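Local coordinates for type I polyketide synthase PikAII (Streptomyces venezuelae, PDB 3QP9), which belongs to a modular polyketide synthase and carries a C2-type ketoreductase, a class thought to epimerise the alpha-carbon of the polyketide intermediate rather than reduce its ketone, at residues Y30-K35 with R231-A236; V159-A164 with A222-G227. One frame throughout, in Å; residues are numbered along the deposited sequence.

Contact 1: residues Y30-K35 with R231-A236; sequences YRIDWK and RRLVRA
The carbonyl oxygen Arg232 O receives the N-H of Asp33 at 2.8 Å, nearly straight at 169°, while Ile32 CA adds a C-H...O contact to the same oxygen at 3.4 Å. The bond is one rung of an antiparallel beta ladder between strands 29-36 and 227-235 in a Rossmann-type ketoreductase. The ladder alternates hydrogen-bonded pairs, Arg31 with Val234 and Asp33 with Arg232, with non-hydrogen-bonded pairs such as Ile32 with Leu233. On the face that bears Ile32, Trp34, Arg231 and Leu233, the long side chain of Arg231 spans Trp34 and Ile32. Its CG lies anti to the backbone N (chi1 -167°) and the chain then runs extended to NE, crossing two neighbours in turn. Arg231 CB sits over the six-membered ring of Trp34, a CH-pi contact of 3.9 Å to the centroid, and Arg231 CD meets Trp34 CZ2 at 3.5 Å. Farther out, Ile32 CD1 rests above the centre of the Arg231 guanidinium, whose NH1 reaches on to Ile406 O. Leu233 CD1 packs against Ile32 CD1 and Tyr30 CB. On the other face, Arg232 brings its guanidinium near the ammonium of Lys35, two like charges, and Glu218, in a salt bridge with Arg232 NH1, probably offsets the charge of the arginine. Between the two, one water accepts from Lys35 NZ at 2.7 Å and from Arg232 NH1 at 2.9 Å, lying in the guanidinium plane.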
ATOM      1  N   TYR A  30       5.681   3.320  14.336  1.00 25.69           N
ATOM      2  CA  TYR A  30       4.842   4.414  13.802  1.00 21.51           C
ATOM      3  C   TYR A  30       3.575   3.822  13.361  1.00 20.65           C
ATOM      4  O   TYR A  30       3.505   2.578  13.173  1.00 19.56           O
ATOM      5  CB  TYR A  30       5.507   5.155  12.596  1.00 20.82           C
ATOM      6  CG  TYR A  30       6.832   5.745  13.030  1.00 24.14           C
ATOM      7  CD1 TYR A  30       7.992   4.972  13.000  1.00 24.12           C
ATOM      8  CD2 TYR A  30       6.881   6.973  13.636  1.00 28.06           C
ATOM      9  CE1 TYR A  30       9.255   5.469  13.457  1.00 27.52           C
ATOM     10  CE2 TYR A  30       8.167   7.524  14.062  1.00 25.46           C
ATOM     11  CZ  TYR A  30       9.297   6.719  13.987  1.00 23.52           C
ATOM     12  OH  TYR A  30      10.478   7.239  14.422  1.00 27.21           O
ATOM     13  N   ARG A  31       2.553   4.648  13.161  1.00 20.87           N
ATOM     14  CA  ARG A  31       1.359   4.071  12.508  1.00 21.85           C
ATOM     15  C   ARG A  31       0.682   5.153  11.794  1.00 21.35           C
ATOM     16  O   ARG A  31       0.925   6.364  12.069  1.00 23.26           O
ATOM     17  CB  ARG A  31       0.400   3.509  13.612  1.00 23.78           C
ATOM     18  CG  ARG A  31       0.010   4.564  14.738  1.00 30.61           C
ATOM     19  CD  ARG A  31      -1.338   4.260  15.566  1.00 38.75           C
ATOM     20  NE  ARG A  31      -1.140   4.724  16.931  1.00 45.40           N
ATOM     21  CZ  ARG A  31      -1.521   5.880  17.465  1.00 49.52           C
ATOM     22  NH1 ARG A  31      -1.181   6.126  18.719  1.00 55.47           N
ATOM     23  NH2 ARG A  31      -2.253   6.768  16.828  1.00 49.68           N
ATOM     24  N   ILE A  32      -0.313   4.801  10.995  1.00 22.76           N
ATOM     25  CA  ILE A  32      -1.106   5.813  10.266  1.00 23.97           C
ATOM     26  C   ILE A  32      -2.365   6.238  11.018  1.00 25.63           C
ATOM     27  O   ILE A  32      -3.118   5.418  11.449  1.00 26.82           O
ATOM     28  CB  ILE A  32      -1.439   5.360   8.789  1.00 23.58           C
ATOM     29  CG1 ILE A  32      -0.164   5.419   7.885  1.00 21.15           C
ATOM     30  CG2 ILE A  32      -2.565   6.243   8.091  1.00 27.68           C
ATOM     31  CD1 ILE A  32       0.388   6.823   7.655  1.00 22.66           C
ATOM     32  N   ASP A  33      -2.549   7.537  11.262  1.00 24.71           N
ATOM     33  CA  ASP A  33      -3.780   7.962  11.985  1.00 29.02           C
ATOM     34  C   ASP A  33      -4.521   8.891  11.021  1.00 26.27           C
ATOM     35  O   ASP A  33      -3.923   9.375  10.059  1.00 24.25           O
ATOM     36  CB  ASP A  33      -3.413   8.713  13.277  1.00 28.86           C
ATOM     37  CG  ASP A  33      -4.311   8.330  14.405  1.00 41.91           C
ATOM     38  OD1 ASP A  33      -3.784   8.081  15.527  1.00 49.45           O
ATOM     39  OD2 ASP A  33      -5.555   8.196  14.170  1.00 51.60           O
ATOM     40  N   TRP A  34      -5.814   9.081  11.227  1.00 24.85           N
ATOM     41  CA  TRP A  34      -6.652   9.931  10.372  1.00 26.56           C
ATOM     42  C   TRP A  34      -7.199  11.044  11.213  1.00 27.89           C
ATOM     43  O   TRP A  34      -7.963  10.791  12.203  1.00 28.89           O
ATOM     44  CB  TRP A  34      -7.774   9.034   9.789  1.00 26.47           C
ATOM     45  CG  TRP A  34      -7.210   8.148   8.709  1.00 24.69           C
ATOM     46  CD1 TRP A  34      -6.683   6.912   8.862  1.00 21.72           C
ATOM     47  CD2 TRP A  34      -7.054   8.497   7.303  1.00 24.62           C
ATOM     48  NE1 TRP A  34      -6.186   6.459   7.609  1.00 27.17           N
ATOM     49  CE2 TRP A  34      -6.398   7.420   6.668  1.00 28.25           C
ATOM     50  CE3 TRP A  34      -7.363   9.664   6.543  1.00 26.18           C
ATOM     51  CZ2 TRP A  34      -6.088   7.408   5.276  1.00 22.01           C
ATOM     52  CZ3 TRP A  34      -7.021   9.694   5.181  1.00 25.39           C
ATOM     53  CH2 TRP A  34      -6.424   8.532   4.549  1.00 23.96           C
ATOM     54  N   LYS A  35      -6.738  12.264  10.967  1.00 28.92           N
ATOM     55  CA  LYS A  35      -7.057  13.397  11.846  1.00 29.44           C
ATOM     56  C   LYS A  35      -8.367  14.044  11.361  1.00 30.01           C
ATOM     57  O   LYS A  35      -8.461  14.514  10.240  1.00 27.55           O
ATOM     58  CB  LYS A  35      -5.926  14.425  11.726  1.00 30.64           C
ATOM     59  CG  LYS A  35      -6.180  15.752  12.332  1.00 34.70           C
ATOM     60  CD  LYS A  35      -5.023  16.790  11.891  1.00 42.19           C
ATOM     61  CE  LYS A  35      -4.679  17.775  13.049  1.00 46.40           C
ATOM     62  NZ  LYS A  35      -4.434  19.137  12.434  1.00 45.49           N
ATOM     63  N   ARG A 231      -4.699  12.199   6.486  1.00 22.76           N
ATOM     64  CA  ARG A 231      -3.703  11.164   6.798  1.00 21.04           C
ATOM     65  C   ARG A 231      -2.433  11.681   7.482  1.00 19.91           C
ATOM     66  O   ARG A 231      -1.788  12.699   7.036  1.00 24.33           O
ATOM     67  CB  ARG A 231      -3.343  10.424   5.503  1.00 20.08           C
ATOM     68  CG  ARG A 231      -2.538   9.083   5.715  1.00 17.53           C
ATOM     69  CD  ARG A 231      -2.765   8.205   4.419  1.00 19.21           C
ATOM     70  NE  ARG A 231      -1.914   6.976   4.495  1.00 20.11           N
ATOM     71  CZ  ARG A 231      -0.617   6.904   4.174  1.00 19.47           C
ATOM     72  NH1 ARG A 231       0.020   5.708   4.259  1.00 25.40           N
ATOM     73  NH2 ARG A 231       0.103   7.987   3.913  1.00 20.84           N
ATOM     74  N   ARG A 232      -2.046  10.997   8.531  1.00 20.65           N
ATOM     75  CA  ARG A 232      -0.892  11.436   9.362  1.00 22.24           C
ATOM     76  C   ARG A 232      -0.073  10.215   9.743  1.00 23.90           C
ATOM     77  O   ARG A 232      -0.659   9.211  10.153  1.00 24.35           O
ATOM     78  CB  ARG A 232      -1.471  12.087  10.700  1.00 22.33           C
ATOM     79  CG  ARG A 232      -2.146  13.444  10.508  1.00 20.16           C
ATOM     80  CD  ARG A 232      -1.105  14.502   9.930  1.00 24.15           C
ATOM     81  NE  ARG A 232      -1.724  15.853   9.914  1.00 26.15           N
ATOM     82  CZ  ARG A 232      -2.391  16.338   8.882  1.00 27.11           C
ATOM     83  NH1 ARG A 232      -2.886  17.557   8.914  1.00 27.75           N
ATOM     84  NH2 ARG A 232      -2.552  15.573   7.804  1.00 25.70           N
ATOM     85  N   LEU A 233       1.246  10.277   9.652  1.00 23.53           N
ATOM     86  CA  LEU A 233       2.130   9.300  10.314  1.00 23.59           C
ATOM     87  C   LEU A 233       2.486   9.774  11.700  1.00 24.44           C
ATOM     88  O   LEU A 233       2.990  10.871  11.868  1.00 25.11           O
ATOM     89  CB  LEU A 233       3.387   9.111   9.456  1.00 23.20           C
ATOM     90  CG  LEU A 233       4.341   8.069  10.050  1.00 22.86           C
ATOM     91  CD1 LEU A 233       3.674   6.723   9.622  1.00 22.87           C
ATOM     92  CD2 LEU A 233       5.694   8.302   9.344  1.00 27.42           C
ATOM     93  N   VAL A 234       2.117   9.012  12.726  1.00 24.17           N
ATOM     94  CA  VAL A 234       2.413   9.388  14.074  1.00 24.82           C
ATOM     95  C   VAL A 234       3.190   8.287  14.815  1.00 25.19           C
ATOM     96  O   VAL A 234       3.203   7.104  14.424  1.00 24.52           O
ATOM     97  CB  VAL A 234       1.081   9.723  14.900  1.00 25.89           C
ATOM     98  CG1 VAL A 234       0.303  10.955  14.200  1.00 29.10           C
ATOM     99  CG2 VAL A 234       0.265   8.491  15.038  1.00 26.16           C
ATOM    100  N   ARG A 235       3.789   8.629  15.953  1.00 27.10           N
ATOM    101  CA  ARG A 235       4.413   7.568  16.774  1.00 30.34           C
ATOM    102  C   ARG A 235       3.369   6.668  17.361  1.00 30.47           C
ATOM    103  O   ARG A 235       2.288   7.109  17.795  1.00 29.37           O
ATOM    104  CB  ARG A 235       5.204   8.154  17.970  1.00 31.91           C
ATOM    105  CG  ARG A 235       6.528   8.633  17.529  1.00 35.14           C
ATOM    106  CD  ARG A 235       7.499   8.993  18.639  1.00 38.22           C
ATOM    107  NE  ARG A 235       8.631   9.621  17.958  1.00 36.96           N
ATOM    108  CZ  ARG A 235       9.626   8.970  17.376  1.00 40.09           C
ATOM    109  NH1 ARG A 235      10.603   9.660  16.740  1.00 37.30           N
ATOM    110  NH2 ARG A 235       9.651   7.643  17.446  1.00 39.65           N
ATOM    111  N   ALA A 236       3.665   5.397  17.339  1.00 32.47           N
ATOM    112  CA  ALA A 236       2.822   4.397  17.953  1.00 36.09           C
ATOM    113  C   ALA A 236       3.543   3.779  19.149  1.00 38.34           C
ATOM    114  O   ALA A 236       3.783   2.586  19.178  1.00 37.58           O
ATOM    115  CB  ALA A 236       2.454   3.310  16.935  1.00 35.44           C
TER
HETATM  116  O   HOH W   1      -2.013  18.621  11.470  1.00 34.53           O

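Contact 2: residues V159-A164 with A222-G227; sequences VSVGRA and AVRASG
A small side-chain contact joins the loop after strand 151-156 to the tip of a beta hairpin, and Arg224 provides its polar part. The hairpin is the tight kind: strands 220-224 and 227-235 meet through a type I turn from Arg224 to Gly227, closed by Arg224 N to Gly227 O at 3.0 Å and by Gly227 N to Arg224 O. Val161 supplies the apolar part, its CG1 pressed on Ala222 CB at 3.5 Å, closer than usual for two carbons. A bend at chi2 (-68°) curls the arginine back along its own strand. Its guanidinium thereby lies with one face toward Ala222 CB, and NH2 can bond to Val223 O at 2.9 Å from above the carbonyl plane. NH1 reaches Val159 O at the guanidinium edge, but the bond is weak, bent to 115°. The stronger hold comes from two salt bridges, NH1 with Asp195 and NE with Asp165, which would be expected to keep the arginine charged. Asp165 also accepts from Val161 N, so that one carboxylate fixes both sides of the contact. Strand 190-196, which carries Asp195, flanks the hairpin beyond Val223, with helix 202-212 packed on that valine, while Trp34 of strand 29-36 lies against Val159, Val161 and Ala222.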
ATOM      1  N   VAL A 159      -9.346   2.915   2.220  1.00 23.89           N
ATOM      2  CA  VAL A 159      -8.571   3.128   3.464  1.00 24.85           C
ATOM      3  C   VAL A 159      -9.557   2.950   4.623  1.00 25.34           C
ATOM      4  O   VAL A 159     -10.756   3.120   4.462  1.00 28.29           O
ATOM      5  CB  VAL A 159      -7.917   4.459   3.580  1.00 22.25           C
ATOM      6  CG1 VAL A 159      -6.882   4.702   2.306  1.00 22.55           C
ATOM      7  CG2 VAL A 159      -9.020   5.579   3.600  1.00 25.36           C
ATOM      8  N   SER A 160      -9.014   2.644   5.761  1.00 25.23           N
ATOM      9  CA  SER A 160      -9.776   2.553   7.037  1.00 27.60           C
ATOM     10  C   SER A 160      -9.383   3.723   7.964  1.00 26.03           C
ATOM     11  O   SER A 160      -8.227   3.840   8.304  1.00 26.42           O
ATOM     12  CB  SER A 160      -9.379   1.270   7.742  1.00 27.68           C
ATOM     13  OG  SER A 160      -9.937   1.280   9.077  1.00 28.29           O
ATOM     14  N   VAL A 161     -10.315   4.532   8.403  1.00 26.76           N
ATOM     15  CA  VAL A 161      -9.991   5.707   9.245  1.00 28.21           C
ATOM     16  C   VAL A 161      -9.971   5.310  10.713  1.00 30.04           C
ATOM     17  O   VAL A 161      -9.548   6.075  11.633  1.00 31.24           O
ATOM     18  CB  VAL A 161     -10.946   6.876   9.038  1.00 26.62           C
ATOM     19  CG1 VAL A 161     -10.891   7.352   7.530  1.00 26.23           C
ATOM     20  CG2 VAL A 161     -12.404   6.696   9.567  1.00 25.14           C
ATOM     21  N   GLY A 162     -10.426   4.119  10.951  1.00 31.30           N
ATOM     22  CA  GLY A 162     -10.381   3.641  12.355  1.00 34.86           C
ATOM     23  C   GLY A 162     -11.180   2.431  12.592  1.00 37.53           C
ATOM     24  O   GLY A 162     -11.460   1.660  11.657  1.00 35.95           O
ATOM     25  N   ARG A 163     -11.565   2.296  13.881  1.00 40.66           N
ATOM     26  CA  ARG A 163     -12.156   1.133  14.444  1.00 44.06           C
ATOM     27  C   ARG A 163     -13.233   0.531  13.539  1.00 43.92           C
ATOM     28  O   ARG A 163     -13.137  -0.619  13.095  1.00 46.48           O
ATOM     29  CB  ARG A 163     -12.745   1.477  15.868  1.00 43.63           C
ATOM     30  CG  ARG A 163     -12.630   0.357  16.875  1.00 48.74           C
ATOM     31  CD  ARG A 163     -13.817   0.252  17.936  1.00 49.59           C
ATOM     32  NE  ARG A 163     -14.499   1.492  18.426  1.00 43.56           N
ATOM     33  CZ  ARG A 163     -15.827   1.708  18.387  1.00 50.18           C
ATOM     34  NH1 ARG A 163     -16.671   0.801  17.889  1.00 51.18           N
ATOM     35  NH2 ARG A 163     -16.352   2.829  18.904  1.00 51.61           N
ATOM     36  N   ALA A 164     -14.284   1.275  13.294  1.00 44.14           N
ATOM     37  CA  ALA A 164     -15.445   0.595  12.728  1.00 43.18           C
ATOM     38  C   ALA A 164     -15.463   0.687  11.190  1.00 41.23           C
ATOM     39  O   ALA A 164     -16.445   0.325  10.520  1.00 41.97           O
ATOM     40  CB  ALA A 164     -16.758   1.112  13.389  1.00 43.98           C
ATOM     41  N   ALA A 222      -9.758  11.317   3.590  1.00 23.26           N
ATOM     42  CA  ALA A 222     -10.891  10.463   3.613  1.00 24.80           C
ATOM     43  C   ALA A 222     -12.204  11.258   3.911  1.00 24.68           C
ATOM     44  O   ALA A 222     -12.188  12.185   4.699  1.00 23.81           O
ATOM     45  CB  ALA A 222     -10.672   9.392   4.749  1.00 25.42           C
ATOM     46  N   VAL A 223     -13.318  10.885   3.250  1.00 24.09           N
ATOM     47  CA  VAL A 223     -14.631  11.535   3.339  1.00 26.57           C
ATOM     48  C   VAL A 223     -15.531  10.521   4.018  1.00 27.74           C
ATOM     49  O   VAL A 223     -15.726   9.370   3.502  1.00 28.88           O
ATOM     50  CB  VAL A 223     -15.212  11.745   1.995  1.00 25.74           C
ATOM     51  CG1 VAL A 223     -16.584  12.395   2.135  1.00 29.05           C
ATOM     52  CG2 VAL A 223     -14.236  12.619   1.200  1.00 27.45           C
ATOM     53  N   ARG A 224     -16.041  10.882   5.194  1.00 29.37           N
ATOM     54  CA  ARG A 224     -16.820   9.945   5.969  1.00 32.12           C
ATOM     55  C   ARG A 224     -18.100  10.634   6.391  1.00 35.50           C
ATOM     56  O   ARG A 224     -18.296  11.848   6.193  1.00 35.49           O
ATOM     57  CB  ARG A 224     -16.066   9.326   7.201  1.00 34.35           C
ATOM     58  CG  ARG A 224     -14.777   8.506   6.775  1.00 29.90           C
ATOM     59  CD  ARG A 224     -15.179   7.295   6.049  1.00 31.44           C
ATOM     60  NE  ARG A 224     -14.091   6.387   5.688  1.00 28.87           N
ATOM     61  CZ  ARG A 224     -13.507   6.295   4.476  1.00 30.39           C
ATOM     62  NH1 ARG A 224     -12.544   5.388   4.285  1.00 28.26           N
ATOM     63  NH2 ARG A 224     -13.879   7.098   3.496  1.00 29.33           N
ATOM     64  N   ALA A 225     -19.014   9.840   6.922  1.00 38.64           N
ATOM     65  CA  ALA A 225     -20.269  10.400   7.441  1.00 40.61           C
ATOM     66  C   ALA A 225     -19.983  11.523   8.456  1.00 40.04           C
ATOM     67  O   ALA A 225     -20.717  12.481   8.549  1.00 41.53           O
ATOM     68  CB  ALA A 225     -21.093   9.254   8.113  1.00 41.49           C
ATOM     69  N   SER A 226     -18.889  11.409   9.183  1.00 39.49           N
ATOM     70  CA  SER A 226     -18.504  12.453  10.164  1.00 39.67           C
ATOM     71  C   SER A 226     -17.995  13.773   9.621  1.00 39.48           C
ATOM     72  O   SER A 226     -18.139  14.803  10.311  1.00 40.68           O
ATOM     73  CB  SER A 226     -17.549  11.856  11.253  1.00 41.32           C
ATOM     74  OG  SER A 226     -16.173  11.710  10.855  1.00 42.63           O
ATOM     75  N   GLY A 227     -17.422  13.779   8.396  1.00 35.22           N
ATOM     76  CA  GLY A 227     -16.785  14.958   7.847  1.00 33.33           C
ATOM     77  C   GLY A 227     -15.499  14.534   7.107  1.00 31.37           C
ATOM     78  O   GLY A 227     -15.412  13.412   6.597  1.00 32.07           O
TER

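Strand 29-36 comes first along the chain, and its partner in contact 1 arrives only 196 residues later, so the pairing closes a long loop holding strands 51-57 to 220-224 and their helices. Contact 2 is nested inside that loop: residues 159-164 precede helix 170-185 and strand 190-196, and the chain returns at 222-227. It turns there and runs straight on into strand 227-235, the second half of contact 1. The centres of the two contacts lie about 14 Å apart, yet Trp34 belongs to both neighbourhoods, its CD1 standing 3.5 Å from Val161 CA. Strand 29-36 also borders strand 485-488, linking this N-terminal half to the C-terminal half, which holds the KR domain.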